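Local coordinates for protein putative oxidoreductase (PDB 3C24) that is a putative oxidoreductase that probably binds a nicotinamide dinucleotide cofactor through its Rossmann-type domain, its substrate being unknown, at residues Val70-Leu75 with Leu98-Ala103; Asp86-Val91 with Pro111-Ile116; Tyr118-Pro123 with Ala153-Pro158. One frame throughout, in Å; residues are numbered along the deposited sequence. Where two conformers were deposited one is given.

Contact 1: residues Val70-Leu75 with Leu98-Ala103; sequences VVVLAL and LILDAA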
ATOM      1  N   VAL A  70      -3.954  11.529  35.052  1.00 17.70           N
ATOM      2  CA  VAL A  70      -4.254  10.749  33.857  1.00 16.47           C
ATOM      3  C   VAL A  70      -3.849   9.319  34.139  1.00 17.05           C
ATOM      4  O   VAL A  70      -2.802   9.066  34.725  1.00 18.80           O
ATOM      5  CB  VAL A  70      -3.458  11.278  32.630  1.00 18.39           C
ATOM      6  CG1 VAL A  70      -3.820  10.514  31.346  1.00 16.00           C
ATOM      7  CG2 VAL A  70      -3.693  12.765  32.433  1.00 16.69           C
ATOM      8  N   VAL A  71      -4.710   8.391  33.744  1.00 13.45           N
ATOM      9  CA  VAL A  71      -4.454   6.940  33.841  1.00 17.96           C
ATOM     10  C   VAL A  71      -4.645   6.340  32.453  1.00 15.56           C
ATOM     11  O   VAL A  71      -5.739   6.290  31.897  1.00 17.25           O
ATOM     12  CB  VAL A  71      -5.372   6.253  34.845  1.00 18.75           C
ATOM     13  CG1 VAL A  71      -5.073   4.761  34.910  1.00 19.79           C
ATOM     14  CG2 VAL A  71      -5.215   6.907  36.204  1.00 20.33           C
ATOM     15  N   VAL A  72      -3.537   5.838  31.921  1.00 14.93           N
ATOM     16  CA  VAL A  72      -3.451   5.281  30.591  1.00 14.71           C
ATOM     17  C   VAL A  72      -3.542   3.781  30.648  1.00 16.36           C
ATOM     18  O   VAL A  72      -2.746   3.102  31.320  1.00 17.15           O
ATOM     19  CB  VAL A  72      -2.128   5.679  29.864  1.00 15.35           C
ATOM     20  CG1 VAL A  72      -2.128   5.012  28.470  1.00 17.26           C
ATOM     21  CG2 VAL A  72      -1.965   7.179  29.763  1.00 15.91           C
ATOM     22  N   LEU A  73      -4.504   3.241  29.922  1.00 19.35           N
ATOM     23  CA  LEU A  73      -4.727   1.804  29.893  1.00 19.90           C
ATOM     24  C   LEU A  73      -3.982   1.127  28.745  1.00 20.03           C
ATOM     25  O   LEU A  73      -4.555   0.863  27.695  1.00 20.58           O
ATOM     26  CB  LEU A  73      -6.242   1.487  29.798  1.00 18.14           C
ATOM     27  CG  LEU A  73      -7.136   2.221  30.821  1.00 23.96           C
ATOM     28  CD1 LEU A  73      -8.549   1.673  30.734  1.00 26.53           C
ATOM     29  CD2 LEU A  73      -6.649   2.063  32.233  1.00 19.28           C
ATOM     30  N   ALA A  74      -2.682   0.904  28.947  1.00 20.73           N
ATOM     31  CA  ALA A  74      -1.815   0.302  27.890  1.00 21.26           C
ATOM     32  C   ALA A  74      -1.907  -1.221  27.936  1.00 23.62           C
ATOM     33  O   ALA A  74      -0.920  -1.917  28.186  1.00 25.58           O
ATOM     34  CB  ALA A  74      -0.365   0.763  28.051  1.00 20.87           C
ATOM     35  N   LEU A  75      -3.125  -1.708  27.763  1.00 21.54           N
ATOM     36  CA  LEU A  75      -3.436  -3.120  27.855  1.00 22.09           C
ATOM     37  C   LEU A  75      -4.226  -3.595  26.652  1.00 24.17           C
ATOM     38  O   LEU A  75      -4.850  -2.784  25.976  1.00 22.76           O
ATOM     39  CB  LEU A  75      -4.263  -3.366  29.094  1.00 24.58           C
ATOM     40  CG  LEU A  75      -3.524  -2.969  30.380  1.00 29.03           C
ATOM     41  CD1 LEU A  75      -4.510  -2.842  31.499  1.00 37.16           C
ATOM     42  CD2 LEU A  75      -2.419  -3.960  30.679  1.00 25.20           C
ATOM     43  N   LEU A  98      -7.541   7.223  29.974  1.00 16.25           N
ATOM     44  CA  LEU A  98      -7.145   7.300  28.589  1.00 13.76           C
ATOM     45  C   LEU A  98      -6.998   5.914  27.970  1.00 14.68           C
ATOM     46  O   LEU A  98      -6.213   5.076  28.409  1.00 15.91           O
ATOM     47  CB  LEU A  98      -5.874   8.141  28.502  1.00 13.59           C
ATOM     48  CG  LEU A  98      -5.591   8.946  27.234  1.00 15.93           C
ATOM     49  CD1 LEU A  98      -4.385   9.903  27.436  1.00 17.34           C
ATOM     50  CD2 LEU A  98      -5.405   8.017  26.068  1.00 20.60           C
ATOM     51  N   ILE A  99      -7.856   5.710  26.985  1.00 15.44           N
ATOM     52  CA  ILE A  99      -7.951   4.440  26.237  0.50 15.49           C
ATOM     53  C   ILE A  99      -7.316   4.629  24.866  1.00 15.49           C
ATOM     54  O   ILE A  99      -7.483   5.651  24.210  1.00 16.09           O
ATOM     55  CB  ILE A  99      -9.411   3.885  26.119  0.50 17.40           C
ATOM     56  CG1 ILE A  99     -10.250   4.078  27.394  0.50 21.36           C
ATOM     57  CG2 ILE A  99      -9.384   2.416  25.768  0.50 18.95           C
ATOM     58  CD1 ILE A  99     -11.169   5.332  27.389  0.50 11.39           C
ATOM     59  N   LEU A 100      -6.574   3.615  24.451  1.00 17.94           N
ATOM     60  CA  LEU A 100      -5.767   3.697  23.242  1.00 18.88           C
ATOM     61  C   LEU A 100      -6.404   3.063  22.012  1.00 17.34           C
ATOM     62  O   LEU A 100      -5.714   2.811  21.006  1.00 18.41           O
ATOM     63  CB  LEU A 100      -4.400   3.038  23.526  1.00 17.52           C
ATOM     64  CG  LEU A 100      -3.616   3.565  24.746  1.00 20.09           C
ATOM     65  CD1 LEU A 100      -2.189   2.940  24.902  1.00 22.85           C
ATOM     66  CD2 LEU A 100      -3.549   5.091  24.694  1.00 21.22           C
ATOM     67  N   ASP A 101      -7.682   2.742  22.114  1.00 18.86           N
ATOM     68  CA  ASP A 101      -8.432   2.098  21.055  1.00 19.87           C
ATOM     69  C   ASP A 101      -9.912   2.281  21.324  1.00 18.84           C
ATOM     70  O   ASP A 101     -10.364   2.188  22.460  1.00 20.08           O
ATOM     71  CB  ASP A 101      -8.074   0.609  20.992  1.00 22.26           C
ATOM     72  CG  ASP A 101      -8.572  -0.060  19.713  1.00 28.75           C
ATOM     73  OD1 ASP A 101      -9.802  -0.189  19.481  1.00 29.10           O
ATOM     74  OD2 ASP A 101      -7.718  -0.496  18.927  1.00 48.81           O
ATOM     75  N   ALA A 102     -10.655   2.594  20.275  1.00 18.10           N
ATOM     76  CA  ALA A 102     -12.090   2.811  20.403  1.00 16.05           C
ATOM     77  C   ALA A 102     -12.931   1.557  20.599  1.00 18.35           C
ATOM     78  O   ALA A 102     -14.128   1.678  20.813  1.00 17.27           O
ATOM     79  CB  ALA A 102     -12.660   3.565  19.157  1.00 16.04           C
ATOM     80  N   ALA A 103     -12.332   0.370  20.452  1.00 19.22           N
ATOM     81  CA  ALA A 103     -13.122  -0.855  20.511  1.00 20.45           C
ATOM     82  C   ALA A 103     -13.965  -1.033  21.780  1.00 20.60           C
ATOM     83  O   ALA A 103     -15.185  -1.135  21.709  1.00 19.73           O
ATOM     84  CB  ALA A 103     -12.199  -2.116  20.264  1.00 21.80           C
TER
HETATM   85  O   HOH W   1      -6.408   1.109  25.770  1.00 21.33           O
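Val71 and Leu73 grip Leu98 through two nearly straight backbone bonds. Leu98 N donates to Val71 O at 2.8 Å, and Leu73 N donates to Leu98 O at 2.9 Å. The two strands are parallel here, and Val72 pairs with Leu98. Beyond this pair the strands part. A water fills the ladder's next place: it donates to Leu73 O at 2.7 Å and accepts from Leu100 N, so both backbone groups keep a partner. The chain at Ala74 then makes an inverse gamma turn.

Packing surrounds these bonds. On the face that carries Val72 and Leu98, Val70 CG1 meets Leu98 CD1 at 4.0 Å. Leu100 brings both methyls to Val72 and Ala74. Its first torsion (chi1 -54°) places CG beside the backbone N, from where the methyls reach these two residues. The branch crosses Val72 at about a right angle, with Leu100 CD2 4.0 Å from Val72 CG1. Leu100 CD1 lies 4.0 Å from Ala74 CA. Helix 160-172 covers this face through Ile168, Cys169 and Met172. On the other face Leu73 packs on Ile80 of helix 77-87.

Past the strand end, Asp101 OD1 accepts from Ala103 N at 2.8 Å through its anti lone pair and caps the start of helix 103-107. The two strands and helix 77-87 form a beta-alpha-beta unit with a parallel core, as in Rossmann-type dinucleotide-binding domains.

Contact 2: residues Asp86-Val91 with Pro111-Ile116; sequences DIVPRV and PERADI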
ATOM      1  N   ASP A  86     -11.923  -2.458  37.438  1.00 21.24           N
ATOM      2  CA  ASP A  86     -11.113  -2.453  38.638  1.00 23.92           C
ATOM      3  C   ASP A  86     -10.680  -1.038  39.019  1.00 23.14           C
ATOM      4  O   ASP A  86     -10.881  -0.590  40.160  1.00 25.95           O
ATOM      5  CB  ASP A  86      -9.864  -3.282  38.418  1.00 24.91           C
ATOM      6  CG  ASP A  86      -8.931  -3.257  39.625  1.00 41.84           C
ATOM      7  OD1 ASP A  86      -9.084  -2.367  40.494  1.00 53.33           O
ATOM      8  OD2 ASP A  86      -8.038  -4.124  39.695  1.00 61.35           O
ATOM      9  N   ILE A  87     -10.188  -0.300  38.031  1.00 21.71           N
ATOM     10  CA  ILE A  87      -9.565   1.020  38.291  1.00 20.04           C
ATOM     11  C   ILE A  87     -10.516   2.205  38.271  1.00 17.82           C
ATOM     12  O   ILE A  87     -10.404   3.109  39.099  1.00 16.21           O
ATOM     13  CB  ILE A  87      -8.325   1.313  37.344  1.00 20.51           C
ATOM     14  CG1 ILE A  87      -7.486   2.466  37.920  1.00 24.05           C
ATOM     15  CG2 ILE A  87      -8.706   1.629  35.884  1.00 23.05           C
ATOM     16  CD1 ILE A  87      -6.870   2.211  39.300  1.00 23.52           C
ATOM     17  N   VAL A  88     -11.451   2.230  37.335  1.00 17.03           N
ATOM     18  CA  VAL A  88     -12.348   3.392  37.227  1.00 17.06           C
ATOM     19  C   VAL A  88     -13.007   3.798  38.549  1.00 18.89           C
ATOM     20  O   VAL A  88     -13.081   4.987  38.854  1.00 16.47           O
ATOM     21  CB  VAL A  88     -13.376   3.254  36.047  1.00 18.82           C
ATOM     22  CG1 VAL A  88     -14.567   4.281  36.147  1.00 19.44           C
ATOM     23  CG2 VAL A  88     -12.647   3.380  34.717  1.00 18.82           C
ATOM     24  N   PRO A  89     -13.526   2.833  39.338  1.00 17.58           N
ATOM     25  CA  PRO A  89     -14.174   3.273  40.593  1.00 18.31           C
ATOM     26  C   PRO A  89     -13.226   3.791  41.666  1.00 17.69           C
ATOM     27  O   PRO A  89     -13.682   4.384  42.687  1.00 16.74           O
ATOM     28  CB  PRO A  89     -14.833   1.999  41.112  1.00 19.83           C
ATOM     29  CG  PRO A  89     -14.982   1.114  39.919  1.00 20.79           C
ATOM     30  CD  PRO A  89     -13.844   1.427  39.013  1.00 19.32           C
ATOM     31  N   ARG A  90     -11.933   3.590  41.436  1.00 14.83           N
ATOM     32  CA  ARG A  90     -10.899   3.939  42.428  1.00 14.51           C
ATOM     33  C   ARG A  90     -10.244   5.302  42.264  1.00 13.95           C
ATOM     34  O   ARG A  90      -9.638   5.832  43.183  1.00 16.55           O
ATOM     35  CB  ARG A  90      -9.789   2.851  42.457  1.00 16.07           C
ATOM     36  CG  ARG A  90     -10.270   1.423  42.681  1.00 22.23           C
ATOM     37  CD  ARG A  90      -9.060   0.426  42.679  1.00 23.17           C
ATOM     38  NE  ARG A  90      -8.239   0.614  43.874  1.00 29.44           N
ATOM     39  CZ  ARG A  90      -7.097  -0.021  44.133  1.00 29.92           C
ATOM     40  NH1 ARG A  90      -6.622  -0.901  43.276  1.00 32.66           N
ATOM     41  NH2 ARG A  90      -6.444   0.219  45.252  1.00 34.50           N
ATOM     42  N   VAL A  91     -10.352   5.861  41.058  1.00 16.18           N
ATOM     43  CA  VAL A  91      -9.687   7.133  40.768  1.00 14.58           C
ATOM     44  C   VAL A  91     -10.444   8.338  41.337  1.00 13.39           C
ATOM     45  O   VAL A  91     -11.631   8.247  41.607  1.00 15.19           O
ATOM     46  CB  VAL A  91      -9.411   7.311  39.268  1.00 15.32           C
ATOM     47  CG1 VAL A  91      -8.486   6.158  38.751  1.00 13.13           C
ATOM     48  CG2 VAL A  91     -10.753   7.402  38.456  1.00 16.32           C
ATOM     49  N   PRO A 111     -17.020   1.080  32.238  1.00 19.03           N
ATOM     50  CA  PRO A 111     -17.929   1.258  33.363  1.00 20.81           C
ATOM     51  C   PRO A 111     -18.535   2.615  33.371  1.00 19.32           C
ATOM     52  O   PRO A 111     -17.910   3.577  32.954  1.00 20.88           O
ATOM     53  CB  PRO A 111     -17.022   1.118  34.591  1.00 21.90           C
ATOM     54  CG  PRO A 111     -15.759   0.593  34.126  1.00 21.22           C
ATOM     55  CD  PRO A 111     -15.643   0.798  32.658  1.00 20.65           C
ATOM     56  N   GLU A 112     -19.776   2.674  33.809  1.00 20.15           N
ATOM     57  CA  GLU A 112     -20.497   3.941  33.950  0.50 18.93           C
ATOM     58  C   GLU A 112     -20.046   4.684  35.188  1.00 18.61           C
ATOM     59  O   GLU A 112     -20.235   4.223  36.306  1.00 22.11           O
ATOM     60  CB  GLU A 112     -22.013   3.693  34.046  0.50 20.66           C
ATOM     61  CG  GLU A 112     -22.849   4.937  34.110  0.50 22.75           C
ATOM     62  CD  GLU A 112     -24.315   4.653  34.429  0.50 27.67           C
ATOM     63  OE1 GLU A 112     -24.697   3.468  34.546  0.50 23.59           O
ATOM     64  OE2 GLU A 112     -25.086   5.621  34.574  0.50 27.95           O
ATOM     65  N   ARG A 113     -19.457   5.836  34.960  1.00 17.36           N
ATOM     66  CA  ARG A 113     -19.006   6.749  36.016  1.00 16.54           C
ATOM     67  C   ARG A 113     -18.912   8.168  35.432  1.00 16.49           C
ATOM     68  O   ARG A 113     -17.961   8.522  34.718  1.00 17.29           O
ATOM     69  CB  ARG A 113     -17.692   6.301  36.640  1.00 17.89           C
ATOM     70  CG  ARG A 113     -17.320   7.247  37.832  1.00 17.42           C
ATOM     71  CD  ARG A 113     -16.047   6.925  38.569  1.00 17.60           C
ATOM     72  NE  ARG A 113     -15.856   8.020  39.512  1.00 17.32           N
ATOM     73  CZ  ARG A 113     -14.824   8.162  40.305  1.00 17.90           C
ATOM     74  NH1 ARG A 113     -13.856   7.276  40.342  1.00 16.65           N
ATOM     75  NH2 ARG A 113     -14.774   9.244  41.071  1.00 18.37           N
ATOM     76  N   ALA A 114     -19.870   8.981  35.829  1.00 17.71           N
ATOM     77  CA  ALA A 114     -20.078  10.299  35.223  1.00 16.31           C
ATOM     78  C   ALA A 114     -19.050  11.360  35.521  1.00 17.18           C
ATOM     79  O   ALA A 114     -18.813  12.239  34.699  1.00 18.04           O
ATOM     80  CB  ALA A 114     -21.453  10.838  35.644  1.00 17.06           C
ATOM     81  N   ASP A 115     -18.464  11.251  36.703  1.00 16.18           N
ATOM     82  CA  ASP A 115     -17.588  12.296  37.261  1.00 15.77           C
ATOM     83  C   ASP A 115     -16.109  12.071  36.994  1.00 15.24           C
ATOM     84  O   ASP A 115     -15.245  12.731  37.598  1.00 16.02           O
ATOM     85  CB  ASP A 115     -17.806  12.473  38.751  1.00 16.07           C
ATOM     86  CG  ASP A 115     -17.301  11.284  39.567  1.00 18.67           C
ATOM     87  OD1 ASP A 115     -17.623  10.160  39.123  1.00 19.42           O
ATOM     88  OD2 ASP A 115     -16.695  11.485  40.657  1.00 19.59           O
ATOM     89  N   ILE A 116     -15.838  11.252  35.996  1.00 13.26           N
ATOM     90  CA  ILE A 116     -14.479  11.102  35.456  1.00 13.36           C
ATOM     91  C   ILE A 116     -14.530  11.359  33.924  1.00 13.31           C
ATOM     92  O   ILE A 116     -15.595  11.438  33.315  1.00 15.96           O
ATOM     93  CB  ILE A 116     -13.742   9.779  35.820  1.00 14.72           C
ATOM     94  CG1 ILE A 116     -14.501   8.517  35.341  1.00 13.97           C
ATOM     95  CG2 ILE A 116     -13.500   9.711  37.353  1.00 15.23           C
ATOM     96  CD1 ILE A 116     -14.311   8.121  33.902  1.00 19.61           C
TER
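Arg113 reaches across to residues 86-91 and holds two backbone carbonyls with one nitrogen. Arg113 NH1 donates to Val88 O at 2.8 Å and to Val91 O at 2.7 Å. Both oxygens lie at the edge of the guanidinium, near its plane. The extended chain, with CG anti to the backbone N (chi1 -176°), carries the charged group to these carbonyls. It runs alongside Val88 in the opposite direction, Arg113 CB touching Val88 CG1 at 3.8 Å.

This is the tight part. Pro111 CG meets Val88 CB at 4.1 Å. Val91 CG2 packs on Ile116 CG2 at 3.8 Å, and the same Ile116 methyl sits over the centre of the Arg113 guanidinium, 3.5 Å above its plane. Asp115 holds the group side-on: Arg113 NE donates to Asp115 OD1 at 2.8 Å, and Arg113 NH2 to Asp115 OD2 at 3.0 Å. The salt bridge and the two carbonyl bonds together would hold the guanidinium against rotation.

The other side is looser. Pro89 is exposed and touches only at the margin. Arg90, also exposed, makes its salt bridge with Asp62.

Arg113 to Ile116 form a type I beta turn. Its first residue, Arg113, fastens the loop before strand 117-123 to the carbonyls of Val88 and Val91.

Contact 3: residues Tyr118-Pro123 with Ala153-Pro158; sequences YFIGHP and ALMQGP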
ATOM      1  N   TYR A 118     -13.307  10.160  30.075  1.00 14.00           N
ATOM      2  CA  TYR A 118     -12.821   9.114  29.177  1.00 12.52           C
ATOM      3  C   TYR A 118     -12.354   9.815  27.930  1.00 16.27           C
ATOM      4  O   TYR A 118     -13.096  10.593  27.305  1.00 15.52           O
ATOM      5  CB  TYR A 118     -13.934   8.093  28.820  1.00 13.62           C
ATOM      6  CG  TYR A 118     -14.277   7.084  29.882  1.00 16.11           C
ATOM      7  CD1 TYR A 118     -13.327   6.300  30.448  1.00 18.06           C
ATOM      8  CD2 TYR A 118     -15.610   6.799  30.175  1.00 13.74           C
ATOM      9  CE1 TYR A 118     -13.673   5.343  31.397  1.00 18.46           C
ATOM     10  CE2 TYR A 118     -15.955   5.849  31.123  1.00 16.86           C
ATOM     11  CZ  TYR A 118     -15.007   5.113  31.709  1.00 20.56           C
ATOM     12  OH  TYR A 118     -15.399   4.144  32.622  1.00 17.94           O
ATOM     13  N   PHE A 119     -11.109   9.531  27.585  1.00 15.31           N
ATOM     14  CA  PHE A 119     -10.444  10.087  26.430  1.00 15.46           C
ATOM     15  C   PHE A 119      -9.877   8.921  25.647  1.00 14.84           C
ATOM     16  O   PHE A 119      -9.235   8.058  26.215  1.00 14.31           O
ATOM     17  CB  PHE A 119      -9.342  11.040  26.870  1.00 14.95           C
ATOM     18  CG  PHE A 119      -8.716  11.818  25.732  1.00 14.66           C
ATOM     19  CD1 PHE A 119      -7.671  11.284  24.988  1.00 15.35           C
ATOM     20  CD2 PHE A 119      -9.131  13.086  25.430  1.00 16.17           C
ATOM     21  CE1 PHE A 119      -7.120  11.998  23.936  1.00 17.15           C
ATOM     22  CE2 PHE A 119      -8.565  13.776  24.390  1.00 14.26           C
ATOM     23  CZ  PHE A 119      -7.546  13.233  23.667  1.00 16.96           C
ATOM     24  N   ILE A 120     -10.110   8.962  24.350  1.00 14.08           N
ATOM     25  CA  ILE A 120      -9.643   7.920  23.381  1.00 13.79           C
ATOM     26  C   ILE A 120      -8.644   8.533  22.422  1.00 15.26           C
ATOM     27  O   ILE A 120      -8.882   9.573  21.810  1.00 17.04           O
ATOM     28  CB  ILE A 120     -10.784   7.248  22.585  1.00 14.28           C
ATOM     29  CG1 ILE A 120     -11.966   6.891  23.474  1.00 17.38           C
ATOM     30  CG2 ILE A 120     -10.222   6.044  21.868  1.00 15.08           C
ATOM     31  CD1 ILE A 120     -13.189   6.433  22.662  1.00 19.10           C
ATOM     32  N   GLY A 121      -7.506   7.845  22.243  1.00 14.76           N
ATOM     33  CA  GLY A 121      -6.535   8.221  21.227  1.00 17.53           C
ATOM     34  C   GLY A 121      -6.100   7.022  20.418  1.00 17.81           C
ATOM     35  O   GLY A 121      -6.221   5.902  20.874  1.00 16.94           O
ATOM     36  N   HIS A 122      -5.727   7.261  19.167  1.00 17.77           N
ATOM     37  CA  HIS A 122      -5.168   6.192  18.337  1.00 15.91           C
ATOM     38  C   HIS A 122      -4.262   6.773  17.282  1.00 16.49           C
ATOM     39  O   HIS A 122      -4.622   7.769  16.664  1.00 16.75           O
ATOM     40  CB  HIS A 122      -6.293   5.413  17.695  1.00 15.19           C
ATOM     41  CG  HIS A 122      -5.874   4.033  17.301  1.00 16.37           C
ATOM     42  ND1 HIS A 122      -5.851   2.995  18.206  1.00 23.62           N
ATOM     43  CD2 HIS A 122      -5.330   3.558  16.158  1.00 20.29           C
ATOM     44  CE1 HIS A 122      -5.408   1.908  17.596  1.00 30.58           C
ATOM     45  NE2 HIS A 122      -5.086   2.221  16.356  1.00 23.14           N
ATOM     46  N   PRO A 123      -3.080   6.147  17.042  1.00 16.03           N
ATOM     47  CA  PRO A 123      -2.192   6.688  16.030  1.00 18.16           C
ATOM     48  C   PRO A 123      -2.688   6.376  14.627  1.00 17.92           C
ATOM     49  O   PRO A 123      -3.414   5.389  14.422  1.00 17.58           O
ATOM     50  CB  PRO A 123      -0.886   5.953  16.293  1.00 21.19           C
ATOM     51  CG  PRO A 123      -1.201   4.804  17.106  1.00 19.80           C
ATOM     52  CD  PRO A 123      -2.479   5.044  17.830  1.00 17.51           C
ATOM     53  N   ALA A 153     -10.560  11.480  20.608  1.00 14.83           N
ATOM     54  CA  ALA A 153     -11.916  11.803  20.961  1.00 16.84           C
ATOM     55  C   ALA A 153     -12.117  11.958  22.442  1.00 14.47           C
ATOM     56  O   ALA A 153     -11.599  11.180  23.255  1.00 15.99           O
ATOM     57  CB  ALA A 153     -12.851  10.701  20.489  1.00 14.32           C
ATOM     58  N   LEU A 154     -12.854  12.994  22.800  1.00 16.47           N
ATOM     59  CA  LEU A 154     -13.322  13.170  24.159  1.00 17.50           C
ATOM     60  C   LEU A 154     -14.627  12.400  24.256  1.00 16.85           C
ATOM     61  O   LEU A 154     -15.671  12.788  23.695  1.00 17.29           O
ATOM     62  CB  LEU A 154     -13.535  14.642  24.506  1.00 16.77           C
ATOM     63  CG  LEU A 154     -13.953  14.952  25.933  1.00 17.66           C
ATOM     64  CD1 LEU A 154     -12.880  14.476  27.003  1.00 14.02           C
ATOM     65  CD2 LEU A 154     -14.198  16.477  26.042  1.00 15.82           C
HETATM   66  N   MSE A 155     -14.572  11.248  24.922  1.00 15.62           N
HETATM   67  CA  MSE A 155     -15.761  10.385  25.036  1.00 15.37           C
HETATM   68  C   MSE A 155     -16.729  10.953  26.044  1.00 16.67           C
HETATM   69  O   MSE A 155     -17.938  10.907  25.875  1.00 17.21           O
HETATM   70  CB  MSE A 155     -15.373   8.949  25.411  1.00 14.61           C
HETATM   71  CG  MSE A 155     -16.547   8.067  25.699  1.00 19.34           C
HETATM   72 SE   MSE A 155     -15.859   6.306  26.117  0.75 21.44          SE
HETATM   73  CE  MSE A 155     -17.495   5.466  26.656  1.00 26.92           C
ATOM     74  N   GLN A 156     -16.175  11.405  27.150  1.00 15.74           N
ATOM     75  CA  GLN A 156     -16.979  12.056  28.164  1.00 16.62           C
ATOM     76  C   GLN A 156     -16.088  12.903  29.044  1.00 17.85           C
ATOM     77  O   GLN A 156     -14.894  12.649  29.217  1.00 14.71           O
ATOM     78  CB  GLN A 156     -17.774  11.033  28.984  1.00 18.32           C
ATOM     79  CG  GLN A 156     -17.013  10.286  29.948  1.00 23.54           C
ATOM     80  CD  GLN A 156     -17.890   9.516  30.924  1.00 28.65           C
ATOM     81  OE1 GLN A 156     -18.692   8.695  30.512  1.00 25.01           O
ATOM     82  NE2 GLN A 156     -17.652   9.705  32.227  1.00 21.88           N
ATOM     83  N   GLY A 157     -16.682  13.925  29.619  1.00 17.06           N
ATOM     84  CA  GLY A 157     -15.952  14.801  30.540  1.00 17.18           C
ATOM     85  C   GLY A 157     -15.914  16.231  30.081  1.00 16.30           C
ATOM     86  O   GLY A 157     -16.404  16.568  28.996  1.00 19.60           O
ATOM     87  N   PRO A 158     -15.350  17.090  30.903  1.00 15.44           N
ATOM     88  CA  PRO A 158     -15.240  18.499  30.593  1.00 18.41           C
ATOM     89  C   PRO A 158     -14.397  18.776  29.365  1.00 17.31           C
ATOM     90  O   PRO A 158     -13.372  18.150  29.149  1.00 16.05           O
ATOM     91  CB  PRO A 158     -14.538  19.091  31.817  1.00 18.52           C
ATOM     92  CG  PRO A 158     -14.099  18.027  32.626  1.00 19.63           C
ATOM     93  CD  PRO A 158     -14.780  16.761  32.215  1.00 13.93           C
TER
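Tyr118 meets both Met155 and Gln156, and these two residues together face it across the strands. Tyr118 O accepts from Met155 N at 2.9 Å and from Gln156 N at 3.2 Å. Tyr118 N returns a bond to Gln156 O. This is a classic beta bulge, which shifts the register by one residue. Beyond it the antiparallel ladder is regular: Ile120 N donates almost straight to Ala153 O at 2.9 Å, and Ala153 N donates to Ile120 O.

The bulge sets two side chains beside Tyr118. Met155, a selenomethionine, is extended, with CG anti to the backbone N (chi1 173°). It runs alongside Tyr118, pointing the same way, and Met155 SE touches Tyr118 CB at 3.8 Å. The selenium approaches the ring obliquely in a Met-aromatic contact. Gln156 CG is wedged between its backbone N and carbonyl carbon (chi1 75°), which raises the side chain alongside the ring. Gln156 CD lies 3.6 Å from Tyr118 CD2, with amide and ring planes 64° apart. The NE2 end bonds to Arg113 O and Ile116 O. A leucine in place of Gln156 would probably leave both carbonyls without this donor and loosen the hold on the loop.

The opposite face carries Phe119 and Leu154. Ala153 O sits over one face of the Phe119 ring, 3.8 Å above its plane and toward the rim. Leu154 CD1 comes to the ring edge, 4.3 Å from Phe119 CD2.

Tyr118 OH is bonded to Pro111 O. The chemistry is thus divided: backbone bonds join the strands, apolar groups pack on both faces, and the polar ends of Tyr118 and Gln156 fasten the loop before strand 117-123.

In the fold
Contacts 1 and 3 lie in one mixed sheet; contact 2 lies beside it. Contacts 1 and 3 are about 9 Å apart, centre to centre, and meet through the neighbouring strands 96-99 and 117-123. Ile99 N and Phe119 O probably bond there, as do Leu100 O and His122 ND1. Contact 2 lies farther out, its centre about 23 Å from the centre of the chain. Centre to centre, it is about 14 Å from contact 1 and 15 Å from contact 3. Helix 77-87, which runs into residues 86-91, links the strands of contact 1. Along the chain contacts 1 and 2 interleave, and contact 3 follows both. Contacts 1 and 3 join the parallel Rossmann-like strands to antiparallel strand 148-156. Contact 2 ties the loop before strand 117-123 to residues 86-91.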